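START domain-containing protein 10 (Homo sapiens, PDB 6SER) transfers phosphatidylcholine and phosphatidylethanolamine between membranes, preferring lipids with a palmitoyl or stearoyl chain at sn-1 and an unsaturated 18-carbon chain at sn-2. Local coordinates at residues A[35-40]-A[182-187]; A[44-47]-A[53-56]; A[55-60]-A[65-70]; A[189-194]-A[198-203]. All coordinates share one frame; numbering follows the deposited sequence.

Contact 1 (A[35-40]-A[182-187]); sequences SECEAE and VITYLA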
loop_
_atom_site.group_PDB
_atom_site.type_symbol
_atom_site.label_atom_id
_atom_site.label_comp_id
_atom_site.label_asym_id
_atom_site.label_seq_id
_atom_site.Cartn_x
_atom_site.Cartn_y
_atom_site.Cartn_z
ATOM N N SER A 35 -9.614 4.015 -11.804
ATOM C CA SER A 35 -9.491 3.962 -13.252
ATOM C C SER A 35 -8.131 3.410 -13.657
ATOM O O SER A 35 -8.022 2.650 -14.625
ATOM C CB SER A 35 -9.730 5.354 -13.841
ATOM O OG SER A 35 -9.060 5.502 -15.072
ATOM N N GLU A 36 -7.088 3.747 -12.897
ATOM C CA GLU A 36 -5.759 3.223 -13.186
ATOM C C GLU A 36 -5.719 1.707 -13.023
ATOM O O GLU A 36 -5.114 1.000 -13.839
ATOM C CB GLU A 36 -4.742 3.889 -12.267
ATOM C CG GLU A 36 -3.428 4.201 -12.904
ATOM C CD GLU A 36 -2.571 5.081 -12.027
ATOM O OE1 GLU A 36 -3.128 5.765 -11.140
ATOM O OE2 GLU A 36 -1.340 5.085 -12.219
ATOM N N CYS A 37 -6.365 1.190 -11.975
ATOM C CA CYS A 37 -6.401 -0.255 -11.755
ATOM C C CYS A 37 -7.161 -0.973 -12.866
ATOM O O CYS A 37 -6.703 -2.005 -13.370
ATOM C CB CYS A 37 -7.024 -0.564 -10.389
ATOM S SG CYS A 37 -6.045 0.000 -8.981
ATOM N N GLU A 38 -8.318 -0.436 -13.266
ATOM C CA GLU A 38 -9.153 -1.075 -14.279
ATOM C C GLU A 38 -8.601 -0.907 -15.692
ATOM O O GLU A 38 -9.018 -1.636 -16.602
ATOM C CB GLU A 38 -10.573 -0.501 -14.221
ATOM C CG GLU A 38 -11.282 -0.658 -12.871
ATOM C CD GLU A 38 -12.530 0.208 -12.760
ATOM O OE1 GLU A 38 -12.592 1.252 -13.448
ATOM O OE2 GLU A 38 -13.446 -0.156 -11.987
ATOM N N ALA A 39 -7.694 0.043 -15.902
ATOM C CA ALA A 39 -7.171 0.295 -17.235
ATOM C C ALA A 39 -6.257 -0.840 -17.677
ATOM O O ALA A 39 -5.479 -1.378 -16.884
ATOM C CB ALA A 39 -6.411 1.622 -17.263
ATOM N N GLU A 40 -6.357 -1.212 -18.951
ATOM C CA GLU A 40 -5.447 -2.193 -19.530
ATOM C C GLU A 40 -4.526 -1.613 -20.581
ATOM O O GLU A 40 -3.372 -2.038 -20.674
ATOM C CB GLU A 40 -6.222 -3.356 -20.168
ATOM C CG GLU A 40 -7.646 -3.484 -19.703
ATOM C CD GLU A 40 -8.375 -4.588 -20.437
ATOM O OE1 GLU A 40 -8.552 -4.471 -21.672
ATOM O OE2 GLU A 40 -8.753 -5.581 -19.779
ATOM N N VAL A 182 -12.142 -9.505 -5.763
ATOM C CA VAL A 182 -10.931 -9.344 -6.561
ATOM C C VAL A 182 -10.184 -8.129 -6.028
ATOM O O VAL A 182 -10.788 -7.073 -5.812
ATOM C CB VAL A 182 -11.245 -9.171 -8.060
ATOM C CG1 VAL A 182 -9.974 -8.908 -8.857
ATOM C CG2 VAL A 182 -11.979 -10.395 -8.604
ATOM N N ILE A 183 -8.880 -8.271 -5.811
ATOM C CA ILE A 183 -8.057 -7.173 -5.318
ATOM C C ILE A 183 -6.976 -6.868 -6.345
ATOM O O ILE A 183 -6.301 -7.781 -6.837
ATOM C CB ILE A 183 -7.434 -7.488 -3.947
ATOM C CG1 ILE A 183 -6.581 -6.305 -3.467
ATOM C CG2 ILE A 183 -6.629 -8.779 -3.992
ATOM C CD1 ILE A 183 -6.069 -6.435 -2.066
ATOM N N THR A 184 -6.825 -5.586 -6.670
ATOM C CA THR A 184 -5.769 -5.111 -7.552
ATOM C C THR A 184 -4.827 -4.230 -6.744
ATOM O O THR A 184 -5.260 -3.248 -6.131
ATOM C CB THR A 184 -6.349 -4.338 -8.736
ATOM O OG1 THR A 184 -7.257 -5.184 -9.459
ATOM C CG2 THR A 184 -5.225 -3.860 -9.660
ATOM N N TYR A 185 -3.552 -4.598 -6.730
ATOM C CA TYR A 185 -2.499 -3.826 -6.082
ATOM C C TYR A 185 -1.750 -3.050 -7.158
ATOM O O TYR A 185 -1.350 -3.621 -8.179
ATOM C CB TYR A 185 -1.563 -4.758 -5.319
ATOM C CG TYR A 185 -0.201 -4.200 -4.969
ATOM C CD1 TYR A 185 0.015 -3.569 -3.747
ATOM C CD2 TYR A 185 0.885 -4.347 -5.836
ATOM C CE1 TYR A 185 1.269 -3.074 -3.401
ATOM C CE2 TYR A 185 2.147 -3.852 -5.502
ATOM C CZ TYR A 185 2.330 -3.223 -4.276
ATOM O OH TYR A 185 3.563 -2.731 -3.918
ATOM N N LEU A 186 -1.591 -1.750 -6.943
ATOM C CA LEU A 186 -0.877 -0.879 -7.870
ATOM C C LEU A 186 0.152 -0.087 -7.078
ATOM O O LEU A 186 -0.204 0.584 -6.103
ATOM C CB LEU A 186 -1.851 0.050 -8.603
ATOM C CG LEU A 186 -1.313 1.233 -9.413
ATOM C CD1 LEU A 186 -0.311 0.780 -10.446
ATOM C CD2 LEU A 186 -2.465 1.961 -10.077
ATOM N N ALA A 187 1.420 -0.169 -7.480
ATOM C CA ALA A 187 2.468 0.518 -6.732
ATOM C C ALA A 187 3.567 1.034 -7.648
ATOM O O ALA A 187 3.863 0.454 -8.696
ATOM C CB ALA A 187 3.121 -0.379 -5.686
#
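Leu186 and Glu36 meet almost at right angles: the leucine sends one branch, CD2, against the flank of the glutamate, whose chain runs across it. Leu186 CD2 touches the glutamate along its length, lying 3.7 Å from Glu36 CB and just as close, 3.7 Å, to Glu36 CD. The leucine has CG anti to its backbone N (chi1 168°), which carries the branched end out from the strand to the helix. Glutamate suits this place because its methylenes can pack on a hydrocarbon while OE2 goes on to a salt bridge with Lys67 NZ.

One residue further along the helix, Cys37 turns its CB toward the strand. Cys37 CB lies 3.8 Å from Thr184 CG2, so threonine offers its methyl here and not its hydroxyl. The sulfur also touches Thr184 CG2 and, on another side, Leu186 CB, which is 4.2 Å from Cys37 SG. Thr184 and Leu186, two apart on a strand, share the face turned to the helix, whereas Tyr185 between them points the other way and touches helix 197-227. No hydrogen bond crosses; the join is buried van der Waals packing. It lays the end of helix 27-38 on the outer face of the curved, largely antiparallel sheet of the helix-grip (START) fold.

Contact 2 (A[44-47]-A[53-56]); sequences NLTY and SVWV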
loop_
_atom_site.group_PDB
_atom_site.type_symbol
_atom_site.label_atom_id
_atom_site.label_comp_id
_atom_site.label_asym_id
_atom_site.label_seq_id
_atom_site.Cartn_x
_atom_site.Cartn_y
_atom_site.Cartn_z
ATOM N N ASN A 44 1.306 -4.034 -19.981
ATOM C CA ASN A 44 1.656 -5.299 -20.601
ATOM C C ASN A 44 1.580 -6.392 -19.551
ATOM O O ASN A 44 2.079 -6.217 -18.435
ATOM C CB ASN A 44 3.056 -5.245 -21.211
ATOM C CG ASN A 44 3.185 -4.164 -22.261
ATOM O OD1 ASN A 44 2.255 -3.919 -23.034
ATOM N ND2 ASN A 44 4.336 -3.502 -22.288
ATOM N N LEU A 45 0.948 -7.504 -19.908
ATOM C CA LEU A 45 0.918 -8.664 -19.037
ATOM C C LEU A 45 2.303 -9.295 -18.971
ATOM O O LEU A 45 2.995 -9.426 -19.982
ATOM C CB LEU A 45 -0.116 -9.670 -19.544
ATOM C CG LEU A 45 -0.610 -10.802 -18.636
ATOM C CD1 LEU A 45 0.388 -11.951 -18.544
ATOM C CD2 LEU A 45 -0.977 -10.281 -17.247
ATOM N N THR A 46 2.692 -9.698 -17.770
ATOM C CA THR A 46 4.008 -10.237 -17.463
ATOM C C THR A 46 3.947 -11.604 -16.798
ATOM O O THR A 46 4.897 -12.384 -16.914
ATOM C CB THR A 46 4.762 -9.237 -16.555
ATOM O OG1 THR A 46 5.416 -8.250 -17.369
ATOM C CG2 THR A 46 5.768 -9.917 -15.640
ATOM N N TYR A 47 2.837 -11.920 -16.134
ATOM C CA TYR A 47 2.648 -13.170 -15.418
ATOM C C TYR A 47 1.148 -13.409 -15.315
ATOM O O TYR A 47 0.359 -12.460 -15.303
ATOM C CB TYR A 47 3.321 -13.105 -14.036
ATOM C CG TYR A 47 3.059 -14.279 -13.115
ATOM C CD1 TYR A 47 1.896 -14.347 -12.356
ATOM C CD2 TYR A 47 3.993 -15.299 -12.972
ATOM C CE1 TYR A 47 1.654 -15.408 -11.504
ATOM C CE2 TYR A 47 3.761 -16.365 -12.113
ATOM C CZ TYR A 47 2.589 -16.413 -11.383
ATOM O OH TYR A 47 2.340 -17.470 -10.532
ATOM N N SER A 53 -2.239 -12.276 -11.711
ATOM C CA SER A 53 -1.582 -11.704 -12.881
ATOM C C SER A 53 -0.823 -10.440 -12.500
ATOM O O SER A 53 -1.211 -9.708 -11.582
ATOM C CB SER A 53 -2.580 -11.391 -14.000
ATOM O OG SER A 53 -3.846 -11.062 -13.467
ATOM N N VAL A 54 0.266 -10.191 -13.227
ATOM C CA VAL A 54 1.137 -9.038 -13.022
ATOM C C VAL A 54 1.250 -8.276 -14.340
ATOM O O VAL A 54 1.521 -8.874 -15.388
ATOM C CB VAL A 54 2.529 -9.463 -12.513
ATOM C CG1 VAL A 54 3.431 -8.244 -12.286
ATOM C CG2 VAL A 54 2.401 -10.277 -11.241
ATOM N N TRP A 55 1.027 -6.962 -14.287
ATOM C CA TRP A 55 1.227 -6.068 -15.416
ATOM C C TRP A 55 2.315 -5.046 -15.094
ATOM O O TRP A 55 2.636 -4.792 -13.928
ATOM C CB TRP A 55 -0.051 -5.307 -15.790
ATOM C CG TRP A 55 -1.173 -6.126 -16.340
ATOM C CD1 TRP A 55 -1.505 -6.292 -17.659
ATOM C CD2 TRP A 55 -2.144 -6.861 -15.587
ATOM N NE1 TRP A 55 -2.614 -7.096 -17.768
ATOM C CE2 TRP A 55 -3.027 -7.458 -16.512
ATOM C CE3 TRP A 55 -2.348 -7.075 -14.226
ATOM C CZ2 TRP A 55 -4.093 -8.253 -16.117
ATOM C CZ3 TRP A 55 -3.406 -7.869 -13.834
ATOM C CH2 TRP A 55 -4.269 -8.443 -14.774
ATOM N N VAL A 56 2.916 -4.519 -16.124
ATOM C CA VAL A 56 3.935 -3.529 -15.982
ATOM C C VAL A 56 3.573 -2.409 -16.925
ATOM O O VAL A 56 3.069 -2.661 -17.967
ATOM C CB VAL A 56 5.295 -4.134 -16.283
ATOM C CG1 VAL A 56 6.364 -3.095 -16.223
ATOM C CG2 VAL A 56 5.621 -5.198 -15.277
#
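Thr46 and Tyr47 both stand opposite Val54, a classic beta bulge that puts one extra residue into strand 44-47. Val54 O accepts from Thr46 N at 2.8 Å and, weakly, from Tyr47 N at 3.4 Å, so a single carbonyl serves two successive donors. The return bond, Val54 N to Tyr47 O, comes from well above the carbonyl plane, 44° out of it. Before the bulge the pairing is regular: Asn44 and Val56 form a hydrogen-bonded antiparallel pair, and Asn44 N reaches Val56 O at 3.0 Å in a nearly straight bond.

This is the hairpin of strands 43-49 and 52-57, at one end of the START-domain sheet, and its two faces differ. On one, Leu45 lies over Trp55. Its first torsion (chi1 -164°) swings the branch point toward the indole, and the second (chi2 -78°) selects CD2 as the methyl above the ring; Leu45 CD2 sits over a face, 3.7 Å from the centroid of the five-membered ring of Trp55, in a CH-pi contact. A branched aliphatic chain suits a broad, flat partner. On the other face Tyr47 CB packs on Val54 CB at 4.0 Å, and both side chains meet Pro209 of helix 197-227. Thr46 OG1 touches Val56 CG2 at 3.7 Å and also makes a weak hydrogen bond with Gln205 of that helix.

Contact 3 (A[55-60]-A[65-70]); sequences WVQAVE and LHKIKC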
loop_
_atom_site.group_PDB
_atom_site.type_symbol
_atom_site.label_atom_id
_atom_site.label_comp_id
_atom_site.label_asym_id
_atom_site.label_seq_id
_atom_site.Cartn_x
_atom_site.Cartn_y
_atom_site.Cartn_z
ATOM N N TRP A 55 1.027 -6.962 -14.287
ATOM C CA TRP A 55 1.227 -6.068 -15.416
ATOM C C TRP A 55 2.315 -5.046 -15.094
ATOM O O TRP A 55 2.636 -4.792 -13.928
ATOM C CB TRP A 55 -0.051 -5.307 -15.790
ATOM C CG TRP A 55 -1.173 -6.126 -16.340
ATOM C CD1 TRP A 55 -1.505 -6.292 -17.659
ATOM C CD2 TRP A 55 -2.144 -6.861 -15.587
ATOM N NE1 TRP A 55 -2.614 -7.096 -17.768
ATOM C CE2 TRP A 55 -3.027 -7.458 -16.512
ATOM C CE3 TRP A 55 -2.348 -7.075 -14.226
ATOM C CZ2 TRP A 55 -4.093 -8.253 -16.117
ATOM C CZ3 TRP A 55 -3.406 -7.869 -13.834
ATOM C CH2 TRP A 55 -4.269 -8.443 -14.774
ATOM N N VAL A 56 2.916 -4.519 -16.124
ATOM C CA VAL A 56 3.935 -3.529 -15.982
ATOM C C VAL A 56 3.573 -2.409 -16.925
ATOM O O VAL A 56 3.069 -2.661 -17.967
ATOM C CB VAL A 56 5.295 -4.134 -16.283
ATOM C CG1 VAL A 56 6.364 -3.095 -16.223
ATOM C CG2 VAL A 56 5.621 -5.198 -15.277
ATOM N N GLN A 57 3.797 -1.170 -16.551
ATOM C CA GLN A 57 3.425 -0.048 -17.431
ATOM C C GLN A 57 4.221 -0.082 -18.727
ATOM O O GLN A 57 5.425 -0.112 -18.696
ATOM C CB GLN A 57 3.407 1.263 -16.684
ATOM C CG GLN A 57 1.976 1.687 -16.448
ATOM C CD GLN A 57 1.770 3.170 -16.512
ATOM O OE1 GLN A 57 2.680 3.924 -16.235
ATOM N NE2 GLN A 57 0.559 3.580 -16.829
ATOM N N ALA A 58 3.440 -0.190 -19.786
ATOM C CA ALA A 58 3.880 -0.390 -21.166
ATOM C C ALA A 58 4.570 0.864 -21.594
ATOM O O ALA A 58 3.912 1.749 -22.095
ATOM C CB ALA A 58 2.701 -0.679 -22.044
ATOM N N VAL A 59 5.841 0.882 -21.267
ATOM C CA VAL A 59 6.838 1.914 -21.639
ATOM C C VAL A 59 8.145 1.146 -21.800
ATOM O O VAL A 59 8.995 1.610 -22.536
ATOM C CB VAL A 59 6.960 3.032 -20.584
ATOM C CG1 VAL A 59 5.697 3.860 -20.463
ATOM C CG2 VAL A 59 7.371 2.518 -19.216
ATOM N N GLU A 60 8.310 0.038 -21.057
ATOM C CA GLU A 60 9.477 -0.894 -20.971
ATOM C C GLU A 60 10.808 -0.227 -21.356
ATOM O O GLU A 60 11.506 -0.727 -22.230
ATOM C CB GLU A 60 9.141 -2.224 -21.633
ATOM C CG GLU A 60 9.021 -2.128 -23.134
ATOM C CD GLU A 60 7.863 -2.875 -23.752
ATOM O OE1 GLU A 60 7.007 -2.208 -24.335
ATOM O OE2 GLU A 60 7.844 -4.109 -23.678
ATOM N N LEU A 65 11.833 3.997 -13.159
ATOM C CA LEU A 65 11.092 3.131 -12.257
ATOM C C LEU A 65 9.699 2.892 -12.822
ATOM O O LEU A 65 8.958 3.844 -13.088
ATOM C CB LEU A 65 11.018 3.766 -10.877
ATOM C CG LEU A 65 10.829 2.795 -9.724
ATOM C CD1 LEU A 65 12.027 1.862 -9.590
ATOM C CD2 LEU A 65 10.639 3.620 -8.483
ATOM N N HIS A 66 9.346 1.629 -13.013
ATOM C CA HIS A 66 8.073 1.284 -13.626
ATOM C C HIS A 66 6.992 1.095 -12.571
ATOM O O HIS A 66 7.247 0.569 -11.483
ATOM C CB HIS A 66 8.212 0.013 -14.466
ATOM C CG HIS A 66 9.142 0.167 -15.628
ATOM N ND1 HIS A 66 9.419 1.392 -16.199
ATOM C CD2 HIS A 66 9.865 -0.745 -16.321
ATOM C CE1 HIS A 66 10.269 1.228 -17.198
ATOM N NE2 HIS A 66 10.557 -0.059 -17.291
ATOM N N LYS A 67 5.786 1.549 -12.898
ATOM C CA LYS A 67 4.615 1.202 -12.112
ATOM C C LYS A 67 4.266 -0.266 -12.327
ATOM O O LYS A 67 4.340 -0.779 -13.445
ATOM C CB LYS A 67 3.436 2.089 -12.496
ATOM C CG LYS A 67 3.769 3.574 -12.500
ATOM C CD LYS A 67 2.540 4.436 -12.808
ATOM C CE LYS A 67 1.611 4.512 -11.604
ATOM N NZ LYS A 67 1.489 5.899 -11.060
ATOM N N ILE A 68 3.899 -0.942 -11.240
ATOM C CA ILE A 68 3.585 -2.367 -11.233
ATOM C C ILE A 68 2.129 -2.524 -10.819
ATOM O O ILE A 68 1.634 -1.777 -9.970
ATOM C CB ILE A 68 4.516 -3.142 -10.273
ATOM C CG1 ILE A 68 5.983 -2.856 -10.601
ATOM C CG2 ILE A 68 4.239 -4.641 -10.305
ATOM C CD1 ILE A 68 6.357 -3.077 -12.064
ATOM N N LYS A 69 1.446 -3.492 -11.421
ATOM C CA LYS A 69 0.053 -3.785 -11.110
ATOM C C LYS A 69 -0.092 -5.285 -10.919
ATOM O O LYS A 69 0.400 -6.067 -11.738
ATOM C CB LYS A 69 -0.884 -3.298 -12.219
ATOM C CG LYS A 69 -2.344 -3.609 -11.948
ATOM C CD LYS A 69 -3.206 -3.501 -13.197
ATOM C CE LYS A 69 -3.203 -2.101 -13.763
ATOM N NZ LYS A 69 -4.206 -1.999 -14.851
ATOM N N CYS A 70 -0.743 -5.698 -9.838
ATOM C CA CYS A 70 -0.933 -7.121 -9.574
ATOM C C CYS A 70 -2.369 -7.368 -9.134
ATOM O O CYS A 70 -2.844 -6.759 -8.170
ATOM C CB CYS A 70 0.063 -7.633 -8.526
ATOM S SG CYS A 70 0.116 -9.452 -8.421
#
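With CG opposite its own backbone N (chi1 179°) and a bend at chi3 (-62°), Lys69 carries its methylenes obliquely past the benzo part of the Trp55 indole, Lys69 CD 3.8 Å from Trp55 CE3. The ammonium travels on: it donates to Cys37 O and makes a cation-pi contact with Trp43, while its approach to Trp55 is long and at most weakly attractive. Lysine fits because its aliphatic chain can pack on the indole while the ammonium continues to polar partners.

Ile68 has both side-chain torsions near -50°, which folds Ile68 CD1 back to Val56 CG2 at 3.9 Å, the two lying side by side. Next to them, His66 CB is 4.0 Å from Val56 CG1, and the imidazole and Val59 run antiparallel past one another, with His66 CE1 3.8 Å from Val59 CG2. Gln57 and Lys67 run alongside each other, Lys67 CD lying 3.5 Å from Gln57 OE1, before Lys67 NZ reaches Gln168 and Glu36.

Backbone hydrogen bonds join Trp55 N to Lys69 O at 2.8 Å, reciprocally Lys69 N to Trp55 O, and Gln57 N to Lys67 O. An inverse gamma turn at Ala58 then leads the chain out of the strand. The arrangement is an antiparallel beta hairpin of the START domain's helix-grip fold.

Contact 4 (A[189-194]-A[198-203]); sequences VDPKGS and WVVNKS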
loop_
_atom_site.group_PDB
_atom_site.type_symbol
_atom_site.label_atom_id
_atom_site.label_comp_id
_atom_site.label_asym_id
_atom_site.label_seq_id
_atom_site.Cartn_x
_atom_site.Cartn_y
_atom_site.Cartn_z
ATOM N N VAL A 189 7.229 2.378 -6.225
ATOM C CA VAL A 189 8.079 2.660 -5.130
ATOM C C VAL A 189 9.550 2.711 -5.461
ATOM O O VAL A 189 10.085 1.784 -5.966
ATOM C CB VAL A 189 7.885 1.588 -4.060
ATOM C CG1 VAL A 189 8.809 1.811 -2.906
ATOM C CG2 VAL A 189 6.471 1.569 -3.585
ATOM N N ASP A 190 10.190 3.802 -5.099
ATOM C CA ASP A 190 11.597 4.001 -5.288
ATOM C C ASP A 190 12.302 3.681 -3.997
ATOM O O ASP A 190 12.152 4.342 -3.049
ATOM C CB ASP A 190 11.848 5.441 -5.684
ATOM C CG ASP A 190 13.239 5.687 -6.170
ATOM O OD1 ASP A 190 13.482 6.707 -6.768
ATOM O OD2 ASP A 190 14.095 4.884 -5.928
ATOM N N PRO A 191 13.092 2.584 -3.960
ATOM C CA PRO A 191 13.831 2.185 -2.759
ATOM C C PRO A 191 15.113 3.015 -2.598
ATOM O O PRO A 191 15.810 2.826 -1.617
ATOM C CB PRO A 191 14.212 0.717 -3.019
ATOM C CG PRO A 191 13.501 0.339 -4.306
ATOM C CD PRO A 191 13.295 1.640 -5.054
ATOM N N LYS A 192 15.387 3.899 -3.564
ATOM C CA LYS A 192 16.596 4.765 -3.541
ATOM C C LYS A 192 17.839 3.901 -3.294
ATOM O O LYS A 192 18.006 2.890 -4.005
ATOM C CB LYS A 192 16.456 5.859 -2.476
ATOM C CG LYS A 192 15.073 6.490 -2.370
ATOM C CD LYS A 192 14.862 7.634 -3.338
ATOM C CE LYS A 192 15.932 8.701 -3.240
ATOM N NZ LYS A 192 16.255 9.278 -4.565
ATOM N N GLY A 193 18.673 4.294 -2.327
ATOM C CA GLY A 193 19.901 3.545 -1.997
ATOM C C GLY A 193 20.783 3.342 -3.218
ATOM O O GLY A 193 20.956 4.307 -3.988
ATOM N N SER A 194 21.322 2.130 -3.385
ATOM C CA SER A 194 22.176 1.815 -4.505
ATOM C C SER A 194 21.653 0.872 -5.546
ATOM O O SER A 194 22.380 0.448 -6.382
ATOM C CB SER A 194 23.454 1.225 -3.990
ATOM O OG SER A 194 23.265 -0.128 -3.737
ATOM N N TRP A 198 16.193 -0.677 -12.835
ATOM C CA TRP A 198 15.743 -1.864 -13.562
ATOM C C TRP A 198 15.845 -3.121 -12.707
ATOM O O TRP A 198 15.070 -4.063 -12.897
ATOM C CB TRP A 198 16.539 -2.035 -14.862
ATOM C CG TRP A 198 18.007 -2.179 -14.650
ATOM C CD1 TRP A 198 18.929 -1.172 -14.597
ATOM C CD2 TRP A 198 18.732 -3.397 -14.450
ATOM N NE1 TRP A 198 20.181 -1.689 -14.380
ATOM C CE2 TRP A 198 20.087 -3.054 -14.284
ATOM C CE3 TRP A 198 18.366 -4.746 -14.394
ATOM C CZ2 TRP A 198 21.078 -4.008 -14.066
ATOM C CZ3 TRP A 198 19.353 -5.695 -14.177
ATOM C CH2 TRP A 198 20.693 -5.319 -14.017
ATOM N N VAL A 199 16.787 -3.159 -11.763
ATOM C CA VAL A 199 16.806 -4.263 -10.810
ATOM C C VAL A 199 15.565 -4.227 -9.929
ATOM O O VAL A 199 15.022 -5.276 -9.558
ATOM C CB VAL A 199 18.092 -4.213 -9.966
ATOM C CG1 VAL A 199 18.106 -5.354 -8.954
ATOM C CG2 VAL A 199 19.314 -4.257 -10.867
ATOM N N VAL A 200 15.104 -3.028 -9.572
ATOM C CA VAL A 200 13.892 -2.892 -8.769
ATOM C C VAL A 200 12.675 -3.340 -9.569
ATOM O O VAL A 200 11.843 -4.115 -9.082
ATOM C CB VAL A 200 13.739 -1.442 -8.282
ATOM C CG1 VAL A 200 12.480 -1.298 -7.433
ATOM C CG2 VAL A 200 14.990 -0.994 -7.531
ATOM N N ASN A 201 12.551 -2.849 -10.808
ATOM C CA ASN A 201 11.462 -3.269 -11.688
ATOM C C ASN A 201 11.378 -4.788 -11.786
ATOM O O ASN A 201 10.292 -5.365 -11.675
ATOM C CB ASN A 201 11.644 -2.664 -13.080
ATOM C CG ASN A 201 11.487 -1.155 -13.096
ATOM O OD1 ASN A 201 10.836 -0.574 -12.223
ATOM N ND2 ASN A 201 12.080 -0.510 -14.100
ATOM N N LYS A 202 12.517 -5.454 -11.991
ATOM C CA LYS A 202 12.510 -6.904 -12.178
ATOM C C LYS A 202 12.145 -7.616 -10.887
ATOM O O LYS A 202 11.316 -8.536 -10.882
ATOM C CB LYS A 202 13.882 -7.373 -12.687
ATOM C CG LYS A 202 14.069 -8.899 -12.816
ATOM C CD LYS A 202 14.681 -9.559 -11.559
ATOM C CE LYS A 202 16.118 -9.107 -11.288
ATOM N NZ LYS A 202 16.637 -9.613 -9.972
ATOM N N SER A 203 12.769 -7.200 -9.784
ATOM C CA SER A 203 12.553 -7.835 -8.490
ATOM C C SER A 203 11.098 -7.717 -8.044
ATOM O O SER A 203 10.467 -8.715 -7.669
ATOM C CB SER A 203 13.481 -7.202 -7.454
ATOM O OG SER A 203 13.226 -7.725 -6.165
#
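The outer corner of the Pro191 ring meets the two methyls of Val200 head-on, and these residues make up nearly all of this small contact. The proline ring presents CG and CD to the valine: Pro191 CG lies 3.7 Å from Val200 CG1 and 3.8 Å from Val200 CG2, so that the fork of the valine straddles the corner. A rigid proline ring and a compact valine, both apolar, suit a narrow junction where a strand has just ended and a helix passes by. The backbone of Val189 adds a looser touch, Val189 O standing 4.2 Å from Val200 CG1.

Beyond the proline the loop no longer meets the helix. Gly193 and Ser194 are exposed and do not touch 198-203, and the helix leaves Trp198 and Lys202 at the surface on its own side. Other partners hold the loop: Pro191 O bonds to Arg128, and Lys192 NZ to Ala257 O. Asp190 OD2 accepts from Lys192 N at 2.9 Å, closing an Asx turn, with the donor 40° out of the carboxylate plane. The same OD2 also forms a salt bridge with Lys197 NZ, at the first residue of the helix, which probably helps to fix the loop against it. Gly193 has a positive phi, readily taken up without a side chain.

The contact sits at the end of strand 181-190, beside strand 161-175 and the loop with Leu65, against the first turns of helix 197-227.

Overall arrangement
From the N terminus, helix 27-38 supplies the first half of contact 1, whose partner strand arrives some 140 residues later; this long loop encloses contacts 2 and 3. Contact 2 closes the short hairpin of strands 43-49 and 52-57. Contact 3 begins on the same strand, sharing Trp55 and Val56, and closes the next hairpin with 68-74. That strand in turn pairs with 181-190, which also carries one side of contact 1. Contact 4 follows in series, joining the end of 181-190 to helix 197-227, and His66 N to Asn201 OD1 links it to contact 3. Together they tie the N-terminal helix, one end of the sheet and the C-terminal helix.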